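Side-chain contacts in neurotoxin (Clostridium botulinum, PDB 3N7L), which probably binds gangliosides on nerve cells, being the receptor-binding domain of a botulinum neurotoxin of mosaic serotype D/C: residues 59-62 and 63-66; 116-119 and 120-124; 340-344 and 345-349. One frame throughout, in Å; residues are numbered along the deposited sequence.

Interaction 1 of 3, residues 59-62 and 63-66; sequences TQNE and NIVY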
loop_
_atom_site.group_PDB
_atom_site.type_symbol
_atom_site.label_atom_id
_atom_site.label_comp_id
_atom_site.label_asym_id
_atom_site.label_seq_id
_atom_site.Cartn_x
_atom_site.Cartn_y
_atom_site.Cartn_z
ATOM N N THR A 59 -12.068 25.976 0.573
ATOM C CA THR A 59 -13.114 26.793 -0.033
ATOM C C THR A 59 -12.563 27.336 -1.343
ATOM O O THR A 59 -11.645 28.159 -1.350
ATOM C CB THR A 59 -13.501 27.968 0.874
ATOM O OG1 THR A 59 -13.883 27.467 2.159
ATOM C CG2 THR A 59 -14.669 28.747 0.274
ATOM N N GLN A 60 -13.117 26.869 -2.454
ATOM C CA GLN A 60 -12.645 27.308 -3.755
ATOM C C GLN A 60 -13.473 28.435 -4.354
ATOM O O GLN A 60 -14.411 28.934 -3.728
ATOM C CB GLN A 60 -12.586 26.109 -4.707
ATOM C CG GLN A 60 -13.856 25.288 -4.760
ATOM C CD GLN A 60 -13.577 23.806 -4.953
ATOM O OE1 GLN A 60 -12.647 23.424 -5.664
ATOM N NE2 GLN A 60 -14.392 22.962 -4.327
ATOM N N ASN A 61 -13.102 28.841 -5.563
ATOM C CA ASN A 61 -13.790 29.916 -6.263
ATOM C C ASN A 61 -15.105 29.446 -6.883
ATOM O O ASN A 61 -15.120 28.565 -7.745
ATOM C CB ASN A 61 -12.881 30.492 -7.348
ATOM C CG ASN A 61 -13.532 31.627 -8.110
ATOM O OD1 ASN A 61 -14.528 31.431 -8.809
ATOM N ND2 ASN A 61 -12.975 32.826 -7.977
ATOM N N GLU A 62 -16.201 30.050 -6.434
ATOM C CA GLU A 62 -17.546 29.733 -6.908
ATOM C C GLU A 62 -17.649 29.640 -8.428
ATOM O O GLU A 62 -18.300 28.744 -8.963
ATOM C CB GLU A 62 -18.519 30.798 -6.408
ATOM C CG GLU A 62 -18.128 32.200 -6.857
ATOM C CD GLU A 62 -19.014 33.276 -6.276
ATOM O OE1 GLU A 62 -18.773 34.466 -6.581
ATOM O OE2 GLU A 62 -19.948 32.935 -5.516
ATOM N N ASN A 63 -17.015 30.578 -9.119
ATOM C CA ASN A 63 -17.052 30.604 -10.574
ATOM C C ASN A 63 -16.322 29.412 -11.171
ATOM O O ASN A 63 -16.767 28.836 -12.164
ATOM C CB ASN A 63 -16.444 31.908 -11.089
ATOM C CG ASN A 63 -17.205 33.132 -10.605
ATOM O OD1 ASN A 63 -18.405 33.267 -10.855
ATOM N ND2 ASN A 63 -16.512 34.028 -9.905
ATOM N N ILE A 64 -15.197 29.048 -10.563
ATOM C CA ILE A 64 -14.418 27.910 -11.028
ATOM C C ILE A 64 -15.263 26.642 -10.904
ATOM O O ILE A 64 -15.304 25.821 -11.819
ATOM C CB ILE A 64 -13.116 27.761 -10.208
ATOM C CG1 ILE A 64 -12.210 28.966 -10.463
ATOM C CG2 ILE A 64 -12.397 26.469 -10.579
ATOM C CD1 ILE A 64 -11.850 29.171 -11.931
ATOM N N VAL A 65 -15.942 26.494 -9.771
ATOM C CA VAL A 65 -16.805 25.340 -9.540
ATOM C C VAL A 65 -17.964 25.382 -10.532
ATOM O O VAL A 65 -18.283 24.389 -11.185
ATOM C CB VAL A 65 -17.392 25.353 -8.105
ATOM C CG1 VAL A 65 -18.373 24.201 -7.927
ATOM C CG2 VAL A 65 -16.277 25.256 -7.085
ATOM N N TYR A 66 -18.577 26.555 -10.640
ATOM C CA TYR A 66 -19.716 26.776 -11.523
ATOM C C TYR A 66 -19.489 26.371 -12.980
ATOM O O TYR A 66 -20.364 25.772 -13.600
ATOM C CB TYR A 66 -20.123 28.249 -11.472
ATOM C CG TYR A 66 -21.415 28.550 -12.189
ATOM C CD1 TYR A 66 -22.647 28.261 -11.600
ATOM C CD2 TYR A 66 -21.409 29.119 -13.464
ATOM C CE1 TYR A 66 -23.841 28.538 -12.262
ATOM C CE2 TYR A 66 -22.596 29.395 -14.136
ATOM C CZ TYR A 66 -23.808 29.103 -13.529
ATOM O OH TYR A 66 -24.987 29.384 -14.187
#

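Interaction 2 of 3, residues 116-119 and 120-124; sequences LKQN and ENSEQ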
loop_
_atom_site.group_PDB
_atom_site.type_symbol
_atom_site.label_atom_id
_atom_site.label_comp_id
_atom_site.label_asym_id
_atom_site.label_seq_id
_atom_site.Cartn_x
_atom_site.Cartn_y
_atom_site.Cartn_z
ATOM N N LEU A 116 -23.212 11.217 -5.477
ATOM C CA LEU A 116 -23.635 12.429 -6.167
ATOM C C LEU A 116 -24.998 12.676 -5.511
ATOM O O LEU A 116 -25.928 11.896 -5.702
ATOM C CB LEU A 116 -23.788 12.134 -7.664
ATOM C CG LEU A 116 -23.057 12.993 -8.705
ATOM C CD1 LEU A 116 -21.703 13.449 -8.179
ATOM C CD2 LEU A 116 -22.904 12.185 -9.998
ATOM N N LYS A 117 -25.112 13.736 -4.720
ATOM C CA LYS A 117 -26.366 14.009 -4.024
ATOM C C LYS A 117 -27.149 15.183 -4.608
ATOM O O LYS A 117 -26.780 16.344 -4.417
ATOM C CB LYS A 117 -26.075 14.273 -2.544
ATOM C CG LYS A 117 -27.310 14.370 -1.660
ATOM C CD LYS A 117 -26.921 14.822 -0.265
ATOM C CE LYS A 117 -28.093 14.728 0.695
ATOM N NZ LYS A 117 -28.504 13.313 0.886
ATOM N N GLN A 118 -28.237 14.894 -5.313
ATOM C CA GLN A 118 -29.020 15.987 -5.877
ATOM C C GLN A 118 -29.829 16.676 -4.776
ATOM O O GLN A 118 -29.900 17.900 -4.736
ATOM C CB GLN A 118 -29.930 15.492 -7.002
ATOM C CG GLN A 118 -31.035 14.576 -6.585
ATOM C CD GLN A 118 -31.993 14.309 -7.726
ATOM O OE1 GLN A 118 -32.549 15.238 -8.315
ATOM N NE2 GLN A 118 -32.193 13.033 -8.044
ATOM N N ASN A 119 -30.436 15.895 -3.885
ATOM C CA ASN A 119 -31.188 16.466 -2.767
ATOM C C ASN A 119 -31.259 15.494 -1.596
ATOM O O ASN A 119 -30.810 14.351 -1.703
ATOM C CB ASN A 119 -32.604 16.909 -3.187
ATOM C CG ASN A 119 -33.437 15.784 -3.761
ATOM O OD1 ASN A 119 -33.562 14.714 -3.164
ATOM N ND2 ASN A 119 -34.029 16.029 -4.926
ATOM N N GLU A 120 -31.814 15.952 -0.479
ATOM C CA GLU A 120 -31.912 15.124 0.718
ATOM C C GLU A 120 -32.640 13.812 0.460
ATOM O O GLU A 120 -32.483 12.844 1.202
ATOM C CB GLU A 120 -32.624 15.890 1.841
ATOM C CG GLU A 120 -34.090 16.223 1.566
ATOM C CD GLU A 120 -34.285 17.467 0.699
ATOM O OE1 GLU A 120 -35.454 17.770 0.361
ATOM O OE2 GLU A 120 -33.286 18.143 0.362
ATOM N N ASN A 121 -33.412 13.777 -0.616
ATOM C CA ASN A 121 -34.197 12.604 -0.955
ATOM C C ASN A 121 -33.583 11.669 -1.998
ATOM O O ASN A 121 -33.883 10.477 -2.017
ATOM C CB ASN A 121 -35.581 13.061 -1.431
ATOM C CG ASN A 121 -36.612 11.965 -1.359
ATOM O OD1 ASN A 121 -37.796 12.199 -1.589
ATOM N ND2 ASN A 121 -36.168 10.754 -1.033
ATOM N N SER A 122 -32.730 12.198 -2.866
ATOM C CA SER A 122 -32.143 11.362 -3.904
ATOM C C SER A 122 -30.658 11.559 -4.157
ATOM O O SER A 122 -30.100 12.639 -3.958
ATOM C CB SER A 122 -32.912 11.553 -5.210
ATOM O OG SER A 122 -33.129 12.926 -5.466
ATOM N N GLU A 123 -30.024 10.494 -4.620
ATOM C CA GLU A 123 -28.605 10.520 -4.895
ATOM C C GLU A 123 -28.240 9.327 -5.758
ATOM O O GLU A 123 -29.060 8.440 -5.999
ATOM C CB GLU A 123 -27.836 10.461 -3.578
ATOM C CG GLU A 123 -28.099 9.190 -2.791
ATOM C CD GLU A 123 -27.608 9.273 -1.362
ATOM O OE1 GLU A 123 -27.564 8.223 -0.687
ATOM O OE2 GLU A 123 -27.273 10.388 -0.908
ATOM N N GLN A 124 -27.004 9.316 -6.231
ATOM C CA GLN A 124 -26.524 8.217 -7.046
ATOM C C GLN A 124 -25.094 7.984 -6.597
ATOM O O GLN A 124 -24.337 8.929 -6.398
ATOM C CB GLN A 124 -26.584 8.583 -8.529
ATOM C CG GLN A 124 -26.109 7.478 -9.465
ATOM C CD GLN A 124 -26.401 7.788 -10.925
ATOM O OE1 GLN A 124 -26.346 8.945 -11.345
ATOM N NE2 GLN A 124 -26.700 6.753 -11.707
HETATM O O HOH W 1 -30.125 13.148 2.969
#

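Interaction 3 of 3, residues 340-344 and 345-349; sequences DEIRK and YGSFI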
loop_
_atom_site.group_PDB
_atom_site.type_symbol
_atom_site.label_atom_id
_atom_site.label_comp_id
_atom_site.label_asym_id
_atom_site.label_seq_id
_atom_site.Cartn_x
_atom_site.Cartn_y
_atom_site.Cartn_z
ATOM N N ASP A 340 32.236 -12.141 5.106
ATOM C CA ASP A 340 32.757 -12.806 3.911
ATOM C C ASP A 340 31.805 -13.916 3.471
ATOM O O ASP A 340 31.620 -14.143 2.276
ATOM C CB ASP A 340 34.151 -13.398 4.172
ATOM C CG ASP A 340 35.249 -12.342 4.171
ATOM O OD1 ASP A 340 36.408 -12.689 4.481
ATOM O OD2 ASP A 340 34.956 -11.164 3.860
ATOM N N GLU A 341 31.198 -14.604 4.435
ATOM C CA GLU A 341 30.261 -15.677 4.119
ATOM C C GLU A 341 28.930 -15.113 3.622
ATOM O O GLU A 341 28.298 -15.678 2.728
ATOM C CB GLU A 341 30.029 -16.565 5.345
ATOM C CG GLU A 341 31.281 -17.283 5.828
ATOM C CD GLU A 341 31.983 -18.039 4.712
ATOM O OE1 GLU A 341 31.355 -18.944 4.119
ATOM O OE2 GLU A 341 33.160 -17.726 4.421
ATOM N N ILE A 342 28.505 -13.996 4.201
ATOM C CA ILE A 342 27.256 -13.367 3.783
ATOM C C ILE A 342 27.337 -12.915 2.322
ATOM O O ILE A 342 26.394 -13.094 1.551
ATOM C CB ILE A 342 26.922 -12.145 4.667
ATOM C CG1 ILE A 342 26.596 -12.611 6.091
ATOM C CG2 ILE A 342 25.758 -11.359 4.059
ATOM C CD1 ILE A 342 26.299 -11.480 7.063
ATOM N N ARG A 343 28.474 -12.343 1.943
ATOM C CA ARG A 343 28.660 -11.859 0.579
ATOM C C ARG A 343 28.557 -12.984 -0.448
ATOM O O ARG A 343 28.121 -12.765 -1.580
ATOM C CB ARG A 343 30.019 -11.162 0.456
ATOM C CG ARG A 343 30.182 -9.984 1.407
ATOM C CD ARG A 343 31.589 -9.408 1.349
ATOM N NE ARG A 343 31.765 -8.528 0.201
ATOM C CZ ARG A 343 31.274 -7.293 0.126
ATOM N NH1 ARG A 343 30.580 -6.788 1.137
ATOM N NH2 ARG A 343 31.468 -6.564 -0.967
ATOM N N LYS A 344 28.937 -14.191 -0.046
ATOM C CA LYS A 344 28.892 -15.330 -0.958
ATOM C C LYS A 344 27.612 -16.153 -0.905
ATOM O O LYS A 344 27.181 -16.696 -1.923
ATOM C CB LYS A 344 30.080 -16.261 -0.700
ATOM C CG LYS A 344 31.434 -15.616 -0.956
ATOM C CD LYS A 344 32.574 -16.586 -0.713
ATOM C CE LYS A 344 32.628 -17.028 0.737
ATOM N NZ LYS A 344 33.842 -17.850 1.006
ATOM N N TYR A 345 26.998 -16.254 0.269
ATOM C CA TYR A 345 25.802 -17.076 0.388
ATOM C C TYR A 345 24.512 -16.409 0.844
ATOM O O TYR A 345 23.467 -17.058 0.857
ATOM C CB TYR A 345 26.099 -18.252 1.316
ATOM C CG TYR A 345 27.372 -18.974 0.962
ATOM C CD1 TYR A 345 27.551 -19.526 -0.307
ATOM C CD2 TYR A 345 28.412 -19.086 1.884
ATOM C CE1 TYR A 345 28.735 -20.170 -0.651
ATOM C CE2 TYR A 345 29.602 -19.729 1.552
ATOM C CZ TYR A 345 29.756 -20.267 0.282
ATOM O OH TYR A 345 30.930 -20.902 -0.049
ATOM N N GLY A 346 24.565 -15.132 1.206
ATOM C CA GLY A 346 23.354 -14.475 1.673
ATOM C C GLY A 346 23.093 -13.057 1.207
ATOM O O GLY A 346 22.359 -12.319 1.861
ATOM N N SER A 347 23.666 -12.675 0.071
ATOM C CA SER A 347 23.469 -11.325 -0.449
ATOM C C SER A 347 22.465 -11.320 -1.594
ATOM O O SER A 347 22.501 -12.190 -2.468
ATOM C CB SER A 347 24.806 -10.744 -0.905
ATOM O OG SER A 347 25.714 -10.706 0.180
ATOM N N PHE A 348 21.567 -10.339 -1.579
ATOM C CA PHE A 348 20.542 -10.240 -2.610
ATOM C C PHE A 348 20.447 -8.890 -3.302
ATOM O O PHE A 348 20.833 -7.853 -2.758
ATOM C CB PHE A 348 19.157 -10.567 -2.033
ATOM C CG PHE A 348 19.049 -11.942 -1.450
ATOM C CD1 PHE A 348 19.520 -12.206 -0.171
ATOM C CD2 PHE A 348 18.509 -12.984 -2.196
ATOM C CE1 PHE A 348 19.459 -13.494 0.362
ATOM C CE2 PHE A 348 18.442 -14.277 -1.674
ATOM C CZ PHE A 348 18.920 -14.531 -0.391
ATOM N N ILE A 349 19.920 -8.938 -4.519
ATOM C CA ILE A 349 19.689 -7.756 -5.336
ATOM C C ILE A 349 18.172 -7.667 -5.310
ATOM O O ILE A 349 17.489 -8.611 -5.692
ATOM C CB ILE A 349 20.156 -7.988 -6.778
ATOM C CG1 ILE A 349 21.653 -8.291 -6.783
ATOM C CG2 ILE A 349 19.828 -6.771 -7.630
ATOM C CD1 ILE A 349 22.106 -9.015 -8.021
HETATM O O HOH W 2 25.316 -13.866 -1.881
#

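Interaction 1 of 3, residues 59-62 and 63-66
Asn61 reaches forward over the first turn of helix 62-66 and caps it, its side chain meeting Asn63 and Ile64. Its CB sits 3.5 Å from Ile64 CG1, an aliphatic contact in which the two side chains cross at about a right angle. CG is held anti to the backbone N (chi1 -180°), which turns the amide toward the N-H groups of Asn63 and Ile64. Asn61 OD1 then accepts from Ile64 N at 3.0 Å with an N-H...O angle of 150°, the donor somewhat tilted from the carbonyl plane. Asn63 N also approaches Asn61 OD1, at 2.6 Å, but its N-H is badly bent and the bond is weak. The two asparagine amides are turned 45° against each other, and Asn63 CB lies 3.0 Å from Asn61 OD1.

The backbone of the N-cap residue continues the pattern: Asn61 O takes Val65 N at 3.0 Å, almost straight, and Tyr66 N follows with Glu62 O at 2.8 Å, so regular i to i+4 bonding starts at the cap. Before the cap, Gln60 lays CG against CG2 of the buried Val65 at 3.4 Å, while its NE2 makes a weak hydrogen bond to Lys179 O. Val65 also touches Lys179, and Ile64 packs on Tyr24 and Ile8, placing the short helix against strand 7-14 and neighbouring loops.

Chemically, one neutral amide oxygen accepts from two N-H groups of the first turn, those of Asn63 (weakly) and Ile64. The partial positive end of the helix dipole would probably polarise that carbonyl and strengthen its hold, whereas the hydrocarbon contacts of Gln60 and Asn61 pack the residues just after strand 55-59 against the helix start.

Interaction 2 of 3, residues 116-119 and 120-124
Lys117 and Glu123 slant across one another on one face of the hairpin formed by strands 111-117 and 122-129. The lysine chain runs extended through CE and bends only at its last torsion (chi4 65°), which carries NZ to 3.6 Å from Glu123 OE2, a long salt bridge. From that position CE lies over the backbone of Glu120, 3.8 Å from its CA. A water completes the grip: it accepts from Lys117 NZ at 2.6 Å and donates to Glu120 O, tying the lysine to the turn as well as to the opposite strand.

Asn119 is oriented differently, folding into the turn instead of running along a strand. With CG between the backbone N and the carbonyl carbon (chi1 58°), OD1 points at the next backbone amides. Asn121 N donates to Asn119 OD1 at 2.7 Å, tilted 16° from the carbonyl plane, and Ser122 N adds a weak, bent bond. Two residues, Gln118 and Asn119, stand opposite the single Ser122, a classic beta bulge; Ser122 O accepts from Asn119 N at 3.3 Å and, weakly, from Gln118 N.

Farther from the turn, Leu116 and Gln124 form a well-bonded pair. Leu116 N to Gln124 O (2.7 Å) and Gln124 N to Leu116 O (2.8 Å) make it a hydrogen-bonded antiparallel pair, and the side chains of both residues touch Met155 of strand 154-159. The amide of Gln124 is engaged by Lys170 N and Lys168 O.

In chemical terms, one asparagine carbonyl supplies an acceptor for the N-H groups of Asn121 and, weakly, Ser122 in the turn. At this partly exposed surface the ion pair is probably a modest, solvent-screened attraction, with the water bridge sharing the hold on the lysine.

Interaction 3 of 3, residues 340-344 and 345-349
Hydrogen bonds join Ile342 to both Gly346 and Ser347 at the end of helix 339-345. Ile342 O accepts from Gly346 N at 2.8 Å and from Ser347 OG, also at 2.8 Å, the two donors arriving from opposite faces of the carbonyl plane. The hydroxyl stands well above that plane, 46° out of it. Its placement follows from chi1 of -59°, which sets OG anti to its own carbonyl carbon and turned back to the helix. One residue earlier, Tyr345 N donates to Glu341 O at 2.8 Å. A water accepts from Ser347 N and lies 3.0 Å from Arg343 O, to which it may donate, between the helix end and the departing chain.

Aromatic contacts come next. Lys344 CB sits over the centre of the Tyr345 ring, 3.9 Å from the centroid and 1° off the normal, a CH-pi contact. Glu341 OE1 meets the ring at its edge and in its plane, 3.2 Å from Tyr345 CE2.

The charged contact is looser: Lys344 NZ and Glu341 OE2 form a salt bridge at 3.5 Å, its hydrogen bond weak.

Gly346 is the first residue to leave helical angles, and the chain goes on into strand 348-354. This is a helix-to-strand junction with a serine hydroxyl closing on the last turn, within the C-terminal receptor-binding domain, which is of beta-trefoil type.

Along the chain the contacts follow in series: interaction 1, interaction 2, then interaction 3. The first two belong to the N-terminal receptor-binding part, of concanavalin-like fold, with centres about 21 Å apart and nearest atoms about 11 Å apart. Strand 55-59, which leads into interaction 1, and the hairpin of interaction 2 belong to the same antiparallel eight-stranded sheet. Interaction 3 lies on the other side of the chain's centre, in the trefoil-like C-terminal part, its centre about 59 Å from that of interaction 1 and about 61 Å from that of interaction 2. None touches another, so each shapes its own turn or helix end locally, across two differently folded halves of one receptor-binding fragment.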